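TcpB (Brucella melitensis, PDB 4LQC) belongs to the TIR-domain proteins and is represented here by that domain, in which helices flank a five-stranded parallel beta-sheet. Local coordinates at residues L32-F37 and E133-I138. The protein carries 2 engineered substitutions. Residues are numbered along the deposited sequence; the frame is centred on the assembly and turned at random.
Sequences LGAKIF and ELHSLI
The imidazole of His135 is covered on one face by Leu32, whose CB stands 4.1 Å from the ring centroid and 27° off the ring normal, a CH-pi contact. On the opposite face, the end of Ile138, from the same segment as the ring, closes in, with CD1 3.6 Å from His135 ND1. The methyl of Ala34 sits at the edge, near the ring plane, with Ala34 CB 4.4 Å from His135 ND1. With CG anti to the backbone N (chi1 176°), His135 extends across to the end of helix 18-31. There Leu32 CD1 follows the stem of the side chain, 3.7 Å from His135 CB. The carbonyl O of Leu32 lies on the same side of the ring plane as CB, but displaced outward beyond the CE1 corner, 3.3 Å from His135 CE1; no hydrogen bond crosses the contact. The example illustrates how the flavodoxin-like TIR fold joins two helices on one side of its sheet: helix 18-31 belongs to the right-handed beta-alpha-beta crossover from strand 7-14 to strand 36-43, and helix 127-136 lies next to it, with Leu134 reaching Leu25 and Leu29. Gly33, with its positive phi, closes helix 18-31 in a Schellman motif; just beyond it, Ala34 CB meets Ile138 CD1 at 4.2 Å. Among these largely apolar neighbours His135 ND1 is buried without a hydrogen-bonding partner.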
loop_
_atom_site.group_PDB
_atom_site.type_symbol
_atom_site.label_atom_id
_atom_site.label_comp_id
_atom_site.label_asym_id
_atom_site.label_seq_id
_atom_site.Cartn_x
_atom_site.Cartn_y
_atom_site.Cartn_z
ATOM N N LEU B 32 15.201 -6.007 -18.693
ATOM C CA LEU B 32 14.860 -5.090 -19.777
ATOM C C LEU B 32 16.133 -4.429 -20.271
ATOM O O LEU B 32 16.117 -3.671 -21.234
ATOM C CB LEU B 32 13.856 -4.019 -19.301
ATOM C CG LEU B 32 12.504 -4.493 -18.729
ATOM C CD1 LEU B 32 11.659 -3.334 -18.196
ATOM C CD2 LEU B 32 11.718 -5.267 -19.766
ATOM N N GLY B 33 17.241 -4.706 -19.594
ATOM C CA GLY B 33 18.533 -4.186 -20.011
ATOM C C GLY B 33 19.006 -2.922 -19.310
ATOM O O GLY B 33 20.014 -2.341 -19.704
ATOM N N ALA B 34 18.293 -2.499 -18.271
ATOM C CA ALA B 34 18.698 -1.334 -17.504
ATOM C C ALA B 34 19.877 -1.646 -16.577
ATOM O O ALA B 34 19.984 -2.745 -16.041
ATOM C CB ALA B 34 17.510 -0.783 -16.704
ATOM N N LYS B 35 20.769 -0.686 -16.399
ATOM C CA LYS B 35 21.834 -0.840 -15.415
ATOM C C LYS B 35 21.413 -0.246 -14.063
ATOM O O LYS B 35 21.060 0.928 -13.983
ATOM C CB LYS B 35 23.140 -0.216 -15.942
ATOM C CG LYS B 35 23.467 -0.681 -17.375
ATOM C CD LYS B 35 24.831 -0.193 -17.894
ATOM C CE LYS B 35 24.671 0.826 -19.028
ATOM N NZ LYS B 35 23.704 0.391 -20.098
ATOM N N ILE B 36 21.432 -1.066 -13.011
ATOM C CA ILE B 36 20.937 -0.657 -11.683
ATOM C C ILE B 36 21.894 -0.995 -10.558
ATOM O O ILE B 36 22.325 -2.159 -10.428
ATOM C CB ILE B 36 19.617 -1.364 -11.324
ATOM C CG1 ILE B 36 18.698 -1.410 -12.531
ATOM C CG2 ILE B 36 18.894 -0.650 -10.173
ATOM C CD1 ILE B 36 18.301 -2.782 -12.839
ATOM N N PHE B 37 22.221 0.021 -9.754
ATOM C CA PHE B 37 22.941 -0.165 -8.501
ATOM C C PHE B 37 21.946 -0.539 -7.405
ATOM O O PHE B 37 20.856 0.045 -7.304
ATOM C CB PHE B 37 23.670 1.123 -8.082
ATOM C CG PHE B 37 24.930 1.407 -8.866
ATOM C CD1 PHE B 37 25.998 0.532 -8.816
ATOM C CD2 PHE B 37 25.046 2.560 -9.625
ATOM C CE1 PHE B 37 27.152 0.790 -9.518
ATOM C CE2 PHE B 37 26.196 2.828 -10.327
ATOM C CZ PHE B 37 27.254 1.942 -10.272
ATOM N N GLU B 133 7.740 1.030 -17.041
ATOM C CA GLU B 133 7.587 2.466 -16.897
ATOM C C GLU B 133 8.890 3.150 -16.533
ATOM O O GLU B 133 9.229 4.201 -17.086
ATOM C CB GLU B 133 6.548 2.762 -15.831
ATOM C CG GLU B 133 6.196 4.220 -15.713
ATOM C CD GLU B 133 4.729 4.405 -15.456
ATOM O OE1 GLU B 133 3.964 3.477 -15.785
ATOM O OE2 GLU B 133 4.335 5.466 -14.931
ATOM N N LEU B 134 9.616 2.568 -15.584
ATOM C CA LEU B 134 10.907 3.114 -15.196
ATOM C C LEU B 134 11.856 3.025 -16.375
ATOM O O LEU B 134 12.598 3.970 -16.649
ATOM C CB LEU B 134 11.473 2.343 -14.003
ATOM C CG LEU B 134 10.755 2.573 -12.676
ATOM C CD1 LEU B 134 11.160 1.523 -11.654
ATOM C CD2 LEU B 134 11.103 3.965 -12.172
ATOM N N HIS B 135 11.820 1.887 -17.075
ATOM C CA HIS B 135 12.683 1.658 -18.231
ATOM C C HIS B 135 12.485 2.716 -19.317
ATOM O O HIS B 135 13.445 3.125 -19.975
ATOM C CB HIS B 135 12.463 0.256 -18.806
ATOM C CG HIS B 135 13.254 -0.020 -20.047
ATOM N ND1 HIS B 135 14.569 -0.437 -20.018
ATOM C CD2 HIS B 135 12.913 0.047 -21.358
ATOM C CE1 HIS B 135 15.005 -0.609 -21.253
ATOM N NE2 HIS B 135 14.021 -0.316 -22.086
ATOM N N SER B 136 11.246 3.164 -19.490
ATOM C CA SER B 136 10.950 4.225 -20.448
ATOM C C SER B 136 11.732 5.516 -20.225
ATOM O O SER B 136 12.019 6.231 -21.184
ATOM C CB SER B 136 9.464 4.545 -20.453
ATOM O OG SER B 136 8.795 3.682 -21.349
ATOM N N LEU B 137 12.073 5.817 -18.971
ATOM C CA LEU B 137 12.828 7.032 -18.653
ATOM C C LEU B 137 14.272 6.997 -19.149
ATOM O O LEU B 137 14.903 8.042 -19.310
ATOM C CB LEU B 137 12.843 7.290 -17.148
ATOM C CG LEU B 137 11.521 7.570 -16.444
ATOM C CD1 LEU B 137 11.813 8.110 -15.058
ATOM C CD2 LEU B 137 10.683 8.549 -17.244
ATOM N N ILE B 138 14.807 5.804 -19.374
ATOM C CA ILE B 138 16.227 5.692 -19.693
ATOM C C ILE B 138 16.510 5.113 -21.074
ATOM O O ILE B 138 17.664 4.877 -21.427
ATOM C CB ILE B 138 16.998 4.904 -18.600
ATOM C CG1 ILE B 138 16.315 3.563 -18.282
ATOM C CG2 ILE B 138 17.098 5.747 -17.340
ATOM C CD1 ILE B 138 16.599 2.428 -19.261
#